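Local coordinates for protein malate dehydrogenase (Naegleria fowleri, PDB 6UM4) that probably catalyses the reversible oxidation of malate to oxaloacetate with a nicotinamide cofactor, working as a dimer, at residues A[341-344]-A[345-348]; A[115-119]-A[120-124]; A[249-252]-A[253-257]. One frame throughout, in Å; residues are numbered along the deposited sequence.

Contact 1 of 3, residues A[341-344]-A[345-348]; sequences KHMH and DWVL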
ATOM      1  N   LYS A 341       7.116   1.500   8.592  1.00 17.84           N
ATOM      2  CA  LYS A 341       7.257   1.253  10.028  1.00 18.02           C
ATOM      3  C   LYS A 341       8.502   1.947  10.594  1.00 19.38           C
ATOM      4  O   LYS A 341       8.462   2.524  11.691  1.00 18.52           O
ATOM      5  CB  LYS A 341       7.295  -0.251  10.321  1.00 18.58           C
ATOM      6  CG  LYS A 341       5.924  -0.982  10.239  1.00 17.99           C
ATOM      7  CD  LYS A 341       6.115  -2.468  10.490  1.00 20.42           C
ATOM      8  CE  LYS A 341       4.803  -3.202  10.761  1.00 23.17           C
ATOM      9  NZ  LYS A 341       3.993  -3.459   9.529  1.00 22.23           N
ATOM     10  N   HIS A 342       9.622   1.876   9.876  1.00 17.82           N
ATOM     11  CA  HIS A 342      10.844   2.520  10.352  1.00 17.99           C
ATOM     12  C   HIS A 342      10.630   4.019  10.559  1.00 21.33           C
ATOM     13  O   HIS A 342      10.964   4.563  11.617  1.00 23.88           O
ATOM     14  CB  HIS A 342      11.988   2.256   9.374  1.00 17.73           C
ATOM     15  CG  HIS A 342      13.274   2.961   9.729  1.00 22.85           C
ATOM     16  ND1 HIS A 342      14.439   2.285  10.017  1.00 19.69           N
ATOM     17  CD2 HIS A 342      13.574   4.279   9.825  1.00 20.28           C
ATOM     18  CE1 HIS A 342      15.402   3.152  10.285  1.00 18.35           C
ATOM     19  NE2 HIS A 342      14.905   4.371  10.181  1.00 18.59           N
ATOM     20  N   MET A 343      10.094   4.715   9.545  1.00 18.46           N
ATOM     21  CA  MET A 343       9.896   6.161   9.681  1.00 19.00           C
ATOM     22  C   MET A 343       8.848   6.476  10.737  1.00 19.48           C
ATOM     23  O   MET A 343       9.020   7.400  11.541  1.00 20.08           O
ATOM     24  CB  MET A 343       9.487   6.770   8.340  1.00 20.44           C
ATOM     25  CG  MET A 343      10.571   6.726   7.319  1.00 24.26           C
ATOM     26  SD  MET A 343      12.004   7.579   7.960  1.00 36.11           S
ATOM     27  CE  MET A 343      11.302   9.173   8.444  1.00 20.85           C
ATOM     28  N   HIS A 344       7.751   5.722  10.741  1.00 19.35           N
ATOM     29  CA  HIS A 344       6.681   5.959  11.696  1.00 24.29           C
ATOM     30  C   HIS A 344       7.195   5.907  13.128  1.00 20.27           C
ATOM     31  O   HIS A 344       6.921   6.809  13.929  1.00 27.70           O
ATOM     32  CB  HIS A 344       5.570   4.931  11.488  1.00 21.09           C
ATOM     33  CG  HIS A 344       4.557   4.943  12.580  1.00 26.30           C
ATOM     34  ND1 HIS A 344       4.757   4.306  13.785  1.00 24.78           N
ATOM     35  CD2 HIS A 344       3.355   5.561  12.671  1.00 27.35           C
ATOM     36  CE1 HIS A 344       3.716   4.520  14.569  1.00 29.45           C
ATOM     37  NE2 HIS A 344       2.848   5.272  13.915  1.00 31.74           N
ATOM     38  N   ASP A 345       7.923   4.833  13.476  1.00 21.09           N
ATOM     39  CA  ASP A 345       8.497   4.695  14.811  1.00 24.62           C
ATOM     40  C   ASP A 345       9.558   5.768  15.092  1.00 27.56           C
ATOM     41  O   ASP A 345       9.633   6.294  16.211  1.00 21.98           O
ATOM     42  CB  ASP A 345       9.082   3.284  14.967  1.00 22.65           C
ATOM     43  CG  ASP A 345       8.002   2.178  14.885  1.00 28.06           C
ATOM     44  OD1 ASP A 345       6.793   2.514  14.841  1.00 23.09           O
ATOM     45  OD2 ASP A 345       8.357   0.975  14.868  1.00 24.44           O
ATOM     46  N   TRP A 346      10.378   6.113  14.092  1.00 25.31           N
ATOM     47  CA  TRP A 346      11.381   7.165  14.279  1.00 20.79           C
ATOM     48  C   TRP A 346      10.729   8.474  14.715  1.00 23.44           C
ATOM     49  O   TRP A 346      11.229   9.164  15.616  1.00 27.57           O
ATOM     50  CB  TRP A 346      12.158   7.365  12.972  1.00 22.88           C
ATOM     51  CG  TRP A 346      13.555   7.965  13.096  1.00 20.69           C
ATOM     52  CD1 TRP A 346      14.171   8.408  14.231  1.00 21.38           C
ATOM     53  CD2 TRP A 346      14.506   8.146  12.026  1.00 20.47           C
ATOM     54  NE1 TRP A 346      15.448   8.856  13.937  1.00 21.59           N
ATOM     55  CE2 TRP A 346      15.681   8.696  12.595  1.00 21.04           C
ATOM     56  CE3 TRP A 346      14.476   7.896  10.641  1.00 19.95           C
ATOM     57  CZ2 TRP A 346      16.811   9.007  11.831  1.00 21.10           C
ATOM     58  CZ3 TRP A 346      15.608   8.189   9.885  1.00 20.01           C
ATOM     59  CH2 TRP A 346      16.757   8.756  10.482  1.00 20.59           C
ATOM     60  N   VAL A 347       9.595   8.815  14.102  1.00 24.35           N
ATOM     61  CA  VAL A 347       8.912  10.086  14.340  1.00 23.96           C
ATOM     62  C   VAL A 347       7.947  10.007  15.518  1.00 28.20           C
ATOM     63  O   VAL A 347       7.865  10.938  16.322  1.00 31.63           O
ATOM     64  CB  VAL A 347       8.185  10.522  13.053  1.00 22.31           C
ATOM     65  CG1 VAL A 347       7.304  11.727  13.304  1.00 23.30           C
ATOM     66  CG2 VAL A 347       9.177  10.758  11.937  1.00 21.89           C
ATOM     67  N   LEU A 348       7.171   8.930  15.632  1.00 25.71           N
ATOM     68  CA  LEU A 348       6.116   8.877  16.633  1.00 28.21           C
ATOM     69  C   LEU A 348       6.425   7.957  17.807  1.00 27.99           C
ATOM     70  O   LEU A 348       5.674   7.966  18.787  1.00 28.28           O
ATOM     71  CB  LEU A 348       4.792   8.453  15.980  1.00 27.50           C
ATOM     72  CG  LEU A 348       4.309   9.407  14.874  1.00 27.97           C
ATOM     73  CD1 LEU A 348       3.117   8.839  14.126  1.00 30.68           C
ATOM     74  CD2 LEU A 348       3.984  10.789  15.418  1.00 29.01           C
TER
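In the last turns of helix 332-348, within the alpha/beta C-terminal domain, His342 and Met343 pack against Trp346 on one flank while His344 pairs with Asp345 on another. CE3 of the tryptophan is the atom nearest to both neighbours. His342 comes alongside with its NE2 3.6 Å from CE3 of Trp346, the edge of the imidazole turned toward the face of the six-membered ring in an offset edge-to-face pair with planes at 85°. Met343 folds round the indole rim: bends at chi2 (-58°) and chi3 curl its thioether back, so that its SD lies near the ring plane, 3.7 Å from CE3 of Trp346, a Met-aromatic contact at the ring edge. A flexible, polarisable methionine suits this place beside a rigid ring. The buried polar atoms on this flank are satisfied by Thr246 OG1, which bonds His342 NE2, and by Gly382 O, to which Trp346 NE1 makes a weak bond.

On the other flank, ND1 of His344 donates to OD1 of Asp345 over 2.9 Å, the oxygen lying in the ring plane and receiving the proton on its anti side. Leu348 lies over one face of His344, with CD1 above the NE2-CD2 side, 3.6 Å from NE2, and CB offset toward the rim. Beneath the side chains run regular helical bonds, such as Asp345 N to Lys341 O at 3.0 Å and Leu348 N to His344 O at 2.7 Å.

The second oxygen of Asp345, OD2, takes a salt bridge from Arg250 and a hydrogen bond from Asn350. With three side chains donating to one buried carboxylate, Asp345 is probably held in its ionised form, and its rotation is fixed from both oxygens.

Contact 2 of 3, residues A[115-119]-A[120-124]; sequences FRIAN and GEMLG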
ATOM      1  N   PHE A 115       1.634   5.651  -1.272  1.00 22.82           N
ATOM      2  CA  PHE A 115       0.233   5.678  -0.857  1.00 21.11           C
ATOM      3  C   PHE A 115       0.092   5.537   0.657  1.00 22.88           C
ATOM      4  O   PHE A 115      -0.837   6.105   1.241  1.00 27.10           O
ATOM      5  CB  PHE A 115      -0.588   4.580  -1.574  1.00 23.14           C
ATOM      6  CG  PHE A 115      -0.945   4.904  -3.010  1.00 21.94           C
ATOM      7  CD1 PHE A 115      -2.200   5.375  -3.337  1.00 25.09           C
ATOM      8  CD2 PHE A 115      -0.005   4.752  -4.026  1.00 21.83           C
ATOM      9  CE1 PHE A 115      -2.524   5.690  -4.651  1.00 31.79           C
ATOM     10  CE2 PHE A 115      -0.305   5.065  -5.324  1.00 23.02           C
ATOM     11  CZ  PHE A 115      -1.575   5.540  -5.647  1.00 29.46           C
ATOM     12  N   ARG A 116       1.011   4.829   1.310  1.00 20.82           N
ATOM     13  CA  ARG A 116       0.991   4.687   2.760  1.00 21.75           C
ATOM     14  C   ARG A 116       1.717   5.837   3.446  1.00 31.25           C
ATOM     15  O   ARG A 116       1.783   5.885   4.681  1.00 32.60           O
ATOM     16  CB  ARG A 116       1.594   3.326   3.174  1.00 19.44           C
ATOM     17  CG  ARG A 116       0.749   2.162   2.629  1.00 21.51           C
ATOM     18  CD  ARG A 116       1.332   0.802   2.964  1.00 24.16           C
ATOM     19  NE  ARG A 116       1.203   0.540   4.391  1.00 22.78           N
ATOM     20  CZ  ARG A 116       1.732  -0.511   5.011  1.00 24.66           C
ATOM     21  NH1 ARG A 116       2.442  -1.398   4.331  1.00 18.43           N
ATOM     22  NH2 ARG A 116       1.556  -0.660   6.312  1.00 18.79           N
ATOM     23  N   ILE A 117       2.264   6.760   2.668  1.00 20.25           N
ATOM     24  CA  ILE A 117       2.560   8.095   3.174  1.00 21.93           C
ATOM     25  C   ILE A 117       1.364   9.023   2.979  1.00 24.46           C
ATOM     26  O   ILE A 117       0.894   9.674   3.918  1.00 22.21           O
ATOM     27  CB  ILE A 117       3.820   8.652   2.482  1.00 20.51           C
ATOM     28  CG1 ILE A 117       5.053   7.818   2.839  1.00 20.35           C
ATOM     29  CG2 ILE A 117       4.081  10.100   2.896  1.00 21.08           C
ATOM     30  CD1 ILE A 117       6.227   8.196   1.966  1.00 19.76           C
ATOM     31  N   ALA A 118       0.819   9.051   1.763  1.00 23.47           N
ATOM     32  CA  ALA A 118      -0.252   9.997   1.457  1.00 26.30           C
ATOM     33  C   ALA A 118      -1.481   9.747   2.311  1.00 26.53           C
ATOM     34  O   ALA A 118      -2.234  10.684   2.596  1.00 23.94           O
ATOM     35  CB  ALA A 118      -0.604   9.924  -0.027  1.00 22.96           C
ATOM     36  N   ASN A 119      -1.694   8.501   2.749  1.00 22.61           N
ATOM     37  CA  ASN A 119      -2.883   8.188   3.532  1.00 23.09           C
ATOM     38  C   ASN A 119      -2.777   8.654   4.971  1.00 23.30           C
ATOM     39  O   ASN A 119      -3.763   8.546   5.710  1.00 27.73           O
ATOM     40  CB  ASN A 119      -3.182   6.664   3.482  1.00 29.23           C
ATOM     41  CG  ASN A 119      -2.125   5.813   4.210  1.00 32.66           C
ATOM     42  OD1 ASN A 119      -1.075   6.323   4.585  1.00 34.93           O
ATOM     43  ND2 ASN A 119      -2.385   4.497   4.358  1.00 21.48           N
ATOM     44  N   GLY A 120      -1.629   9.195   5.375  1.00 22.99           N
ATOM     45  CA  GLY A 120      -1.404   9.606   6.746  1.00 23.25           C
ATOM     46  C   GLY A 120      -0.853   8.529   7.673  1.00 25.81           C
ATOM     47  O   GLY A 120      -0.673   8.802   8.867  1.00 26.61           O
ATOM     48  N   GLU A 121      -0.561   7.327   7.163  1.00 23.41           N
ATOM     49  CA  GLU A 121      -0.112   6.229   8.031  1.00 22.59           C
ATOM     50  C   GLU A 121       1.303   6.459   8.555  1.00 24.61           C
ATOM     51  O   GLU A 121       1.584   6.214   9.734  1.00 24.34           O
ATOM     52  CB  GLU A 121      -0.199   4.893   7.281  1.00 21.27           C
ATOM     53  CG  GLU A 121       0.230   3.656   8.089  1.00 21.04           C
ATOM     54  CD  GLU A 121       0.155   2.385   7.253  1.00 28.23           C
ATOM     55  OE1 GLU A 121      -0.270   2.491   6.075  1.00 23.36           O
ATOM     56  OE2 GLU A 121       0.525   1.295   7.758  1.00 21.20           O
ATOM     57  N   MET A 122       2.207   6.935   7.702  1.00 27.26           N
ATOM     58  CA  MET A 122       3.596   7.066   8.128  1.00 25.24           C
ATOM     59  C   MET A 122       3.758   8.108   9.223  1.00 23.16           C
ATOM     60  O   MET A 122       4.448   7.860  10.221  1.00 23.79           O
ATOM     61  CB  MET A 122       4.489   7.400   6.938  1.00 19.96           C
ATOM     62  CG  MET A 122       5.960   7.418   7.341  1.00 22.88           C
ATOM     63  SD  MET A 122       7.064   7.531   5.938  1.00 23.21           S
ATOM     64  CE  MET A 122       7.046   9.299   5.657  1.00 23.43           C
ATOM     65  N   LEU A 123       3.118   9.265   9.078  1.00 21.99           N
ATOM     66  CA  LEU A 123       3.376  10.381   9.981  1.00 24.28           C
ATOM     67  C   LEU A 123       2.189  10.787  10.840  1.00 27.31           C
ATOM     68  O   LEU A 123       2.339  11.699  11.664  1.00 24.06           O
ATOM     69  CB  LEU A 123       3.870  11.611   9.197  1.00 23.45           C
ATOM     70  CG  LEU A 123       5.186  11.443   8.427  1.00 24.06           C
ATOM     71  CD1 LEU A 123       5.634  12.734   7.717  1.00 22.57           C
ATOM     72  CD2 LEU A 123       6.290  10.900   9.346  1.00 21.69           C
ATOM     73  N   GLY A 124       1.025  10.174  10.664  1.00 25.63           N
ATOM     74  CA  GLY A 124      -0.121  10.506  11.488  1.00 24.32           C
ATOM     75  C   GLY A 124      -1.231  11.164  10.677  1.00 29.59           C
ATOM     76  O   GLY A 124      -0.984  11.911   9.719  1.00 28.41           O
TER
HETATM   77  O   HOH W   1       2.246  10.085   6.707  1.00 19.12           O
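Helix 108-118 runs out between Arg116 and Met122: Gly120 N bonds Ile117 O at 3.0 Å, Met122 N reaches Arg116 O only weakly, and the positive phi of Gly120 (88°) turns the chain, a conformation that would jam a CB against the preceding carbonyl. Water 1 spans the turn, donating to Ile117 O and accepting from Leu123 N. Asn119 helps close it, its CG between backbone N and carbonyl carbon (chi1 68°), which brings OD1 2.8 Å from Glu121 N, a donor above the amide carbonyl plane.

Glu121 stretches out beside Arg116, which grips it side-on: NE to OE1 at 3.0 Å and NH2 to OE2 at 2.6 Å, both on the syn side. Arginine's long chain brings a planar group whose NE and NH2 can each meet one oxygen, with the carboxylate turned 37° from it; Asp337 takes NH1. On the apolar side, the SD of Met122 lies 3.7 Å from CG1 of Ile117.

Across the dimer interface Asn119 and Glu121 exchange weak hydrogen bonds with Glu121 and Asn119 of the second subunit, while Ile117 and Met122 touch Ile100 of strand 98-102 and Ile340 of helix 332-348.

Contact 3 of 3, residues A[249-252]-A[253-257]; sequences TRLD and HDRGL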
ATOM      1  N   THR A 249      17.096  -1.817   8.578  1.00 23.32           N
ATOM      2  CA  THR A 249      17.086  -3.254   8.859  1.00 17.72           C
ATOM      3  C   THR A 249      15.730  -3.705   9.377  1.00 23.56           C
ATOM      4  O   THR A 249      15.589  -4.838   9.868  1.00 17.63           O
ATOM      5  CB  THR A 249      18.166  -3.604   9.875  1.00 18.10           C
ATOM      6  OG1 THR A 249      18.020  -2.742  11.008  1.00 22.24           O
ATOM      7  CG2 THR A 249      19.529  -3.382   9.255  1.00 21.90           C
ATOM      8  N   ARG A 250      14.734  -2.818   9.303  1.00 22.06           N
ATOM      9  CA  ARG A 250      13.429  -3.102   9.863  1.00 18.29           C
ATOM     10  C   ARG A 250      12.786  -4.284   9.171  1.00 17.21           C
ATOM     11  O   ARG A 250      11.957  -4.970   9.769  1.00 23.20           O
ATOM     12  CB  ARG A 250      12.538  -1.860   9.738  1.00 25.78           C
ATOM     13  CG  ARG A 250      11.155  -1.985  10.380  1.00 17.44           C
ATOM     14  CD  ARG A 250      11.274  -2.532  11.800  1.00 20.39           C
ATOM     15  NE  ARG A 250       9.987  -2.530  12.471  1.00 21.09           N
ATOM     16  CZ  ARG A 250       9.482  -1.497  13.135  1.00 26.28           C
ATOM     17  NH1 ARG A 250      10.167  -0.357  13.232  1.00 22.38           N
ATOM     18  NH2 ARG A 250       8.273  -1.603  13.689  1.00 21.11           N
ATOM     19  N   LEU A 251      13.137  -4.530   7.902  1.00 17.14           N
ATOM     20  CA  LEU A 251      12.533  -5.656   7.203  1.00 18.61           C
ATOM     21  C   LEU A 251      13.141  -6.970   7.688  1.00 21.91           C
ATOM     22  O   LEU A 251      12.421  -7.957   7.892  1.00 21.73           O
ATOM     23  CB  LEU A 251      12.676  -5.501   5.688  1.00 17.20           C
ATOM     24  CG  LEU A 251      12.003  -6.659   4.947  1.00 17.39           C
ATOM     25  CD1 LEU A 251      10.505  -6.708   5.248  1.00 22.06           C
ATOM     26  CD2 LEU A 251      12.287  -6.693   3.443  1.00 17.58           C
ATOM     27  N   ASP A 252      14.464  -7.005   7.878  1.00 17.58           N
ATOM     28  CA  ASP A 252      15.076  -8.147   8.550  1.00 19.54           C
ATOM     29  C   ASP A 252      14.406  -8.383   9.898  1.00 17.98           C
ATOM     30  O   ASP A 252      14.030  -9.515  10.244  1.00 18.24           O
ATOM     31  CB  ASP A 252      16.580  -7.936   8.725  1.00 18.15           C
ATOM     32  CG  ASP A 252      17.298  -7.557   7.425  1.00 24.55           C
ATOM     33  OD1 ASP A 252      17.169  -8.252   6.396  1.00 22.95           O
ATOM     34  OD2 ASP A 252      18.074  -6.577   7.454  1.00 28.22           O
ATOM     35  N   HIS A 253      14.251  -7.308  10.668  1.00 17.86           N
ATOM     36  CA  HIS A 253      13.611  -7.380  11.977  1.00 18.03           C
ATOM     37  C   HIS A 253      12.219  -8.000  11.887  1.00 24.58           C
ATOM     38  O   HIS A 253      11.912  -8.979  12.580  1.00 22.83           O
ATOM     39  CB  HIS A 253      13.554  -5.970  12.571  1.00 20.20           C
ATOM     40  CG  HIS A 253      12.894  -5.898  13.908  1.00 22.64           C
ATOM     41  ND1 HIS A 253      13.606  -5.771  15.079  1.00 27.11           N
ATOM     42  CD2 HIS A 253      11.587  -5.923  14.260  1.00 28.39           C
ATOM     43  CE1 HIS A 253      12.769  -5.726  16.100  1.00 26.59           C
ATOM     44  NE2 HIS A 253      11.535  -5.812  15.631  1.00 28.22           N
ATOM     45  N   ASP A 254      11.374  -7.460  11.009  1.00 18.87           N
ATOM     46  CA  ASP A 254      10.021  -7.974  10.881  1.00 17.85           C
ATOM     47  C   ASP A 254      10.009  -9.402  10.352  1.00 22.10           C
ATOM     48  O   ASP A 254       9.079 -10.164  10.648  1.00 19.95           O
ATOM     49  CB  ASP A 254       9.180  -7.051   9.971  1.00 19.03           C
ATOM     50  CG  ASP A 254       8.878  -5.702  10.622  1.00 25.39           C
ATOM     51  OD1 ASP A 254       9.009  -5.582  11.871  1.00 22.55           O
ATOM     52  OD2 ASP A 254       8.531  -4.749   9.880  1.00 29.26           O
ATOM     53  N   ARG A 255      10.980  -9.766   9.510  1.00 24.44           N
ATOM     54  CA  ARG A 255      11.032 -11.141   9.029  1.00 22.43           C
ATOM     55  C   ARG A 255      11.343 -12.100  10.166  1.00 25.57           C
ATOM     56  O   ARG A 255      10.781 -13.199  10.225  1.00 23.19           O
ATOM     57  CB  ARG A 255      12.059 -11.276   7.909  1.00 23.21           C
ATOM     58  CG  ARG A 255      11.594 -10.682   6.595  1.00 23.37           C
ATOM     59  CD  ARG A 255      12.745 -10.553   5.634  1.00 25.41           C
ATOM     60  NE  ARG A 255      12.288 -10.366   4.265  1.00 24.21           N
ATOM     61  CZ  ARG A 255      13.082  -9.998   3.272  1.00 25.58           C
ATOM     62  NH1 ARG A 255      14.374  -9.761   3.507  1.00 22.29           N
ATOM     63  NH2 ARG A 255      12.586  -9.850   2.053  1.00 28.92           N
ATOM     64  N   GLY A 256      12.230 -11.693  11.080  1.00 19.56           N
ATOM     65  CA  GLY A 256      12.482 -12.498  12.262  1.00 19.31           C
ATOM     66  C   GLY A 256      11.238 -12.672  13.109  1.00 25.33           C
ATOM     67  O   GLY A 256      10.926 -13.783  13.557  1.00 22.31           O
ATOM     68  N   LEU A 257      10.513 -11.572  13.347  1.00 19.20           N
ATOM     69  CA  LEU A 257       9.265 -11.654  14.093  1.00 19.47           C
ATOM     70  C   LEU A 257       8.309 -12.635  13.440  1.00 21.25           C
ATOM     71  O   LEU A 257       7.593 -13.365  14.132  1.00 23.30           O
ATOM     72  CB  LEU A 257       8.606 -10.278  14.212  1.00 20.90           C
ATOM     73  CG  LEU A 257       9.336  -9.166  14.952  1.00 20.10           C
ATOM     74  CD1 LEU A 257       8.488  -7.926  14.918  1.00 18.97           C
ATOM     75  CD2 LEU A 257       9.592  -9.570  16.390  1.00 22.75           C
TER
HETATM   76  O   HOH W   2       7.361  -4.466  13.588  1.00 21.43           O
HETATM   77  O   HOH W   3      16.049 -10.496   5.594  1.00 27.59           O
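Leu251 and Arg255, one helical turn apart at the start of helix 250-264, make the tight part of this contact: CD2 of Leu251 rests over the centre of the guanidinium, 3.4 Å from CZ of Arg255. The branched leucine presses a methyl on the flat cation, leaving its N-H edges for polar partners. Beneath, Thr249 O receives His253 N, and Arg255 N bonds Leu251 O at 2.8 Å.

The looser parts combine a long salt bridge with bridging waters. Arg250, bent at chi2 (49°), brings NE 3.3 Å from OD1 of Asp254; the planes stand 78° apart and NE alone makes the direct bond to Asp254. Water 2 bridges the pair, accepting from Arg250 NH2 and donating to Asp254 OD1; NH1 goes to Asp345. Asp252 OD1 stands 4.3 Å from Arg255 NH1, too far for a salt bridge, and water 3 joins them, 2.6 Å from that OD1.

The other oxygen of Asp252, OD2, bonds His280 ND1. With the Arg-Leu-Asp-x-x-Arg sequence of residues 250-255, Asp252 and His280 are consistent with the Asp-His pair of the malate dehydrogenase active site, and Arg255, three residues after Asp252, probably corresponds to its substrate-binding arginine.

Along the chain the order is contact 2, contact 3, contact 1. Contact 1 sits between the others: its centre is about 11 Å from that of contact 2 and about 14 Å from that of contact 3, which stand about 21 Å apart and do not touch. Helix 332-348 therefore joins the two. Toward contact 2, in the nucleotide-binding range, it packs Met343 on Met122 and His344 on the 121-122 backbone; toward contact 3, in its own C-terminal range, it is tied by the salt bridge to helix 250-264, the probable active-site helix. All three contacts touch the second subunit, contact 1 through Lys341, which bonds Gly153 of that subunit.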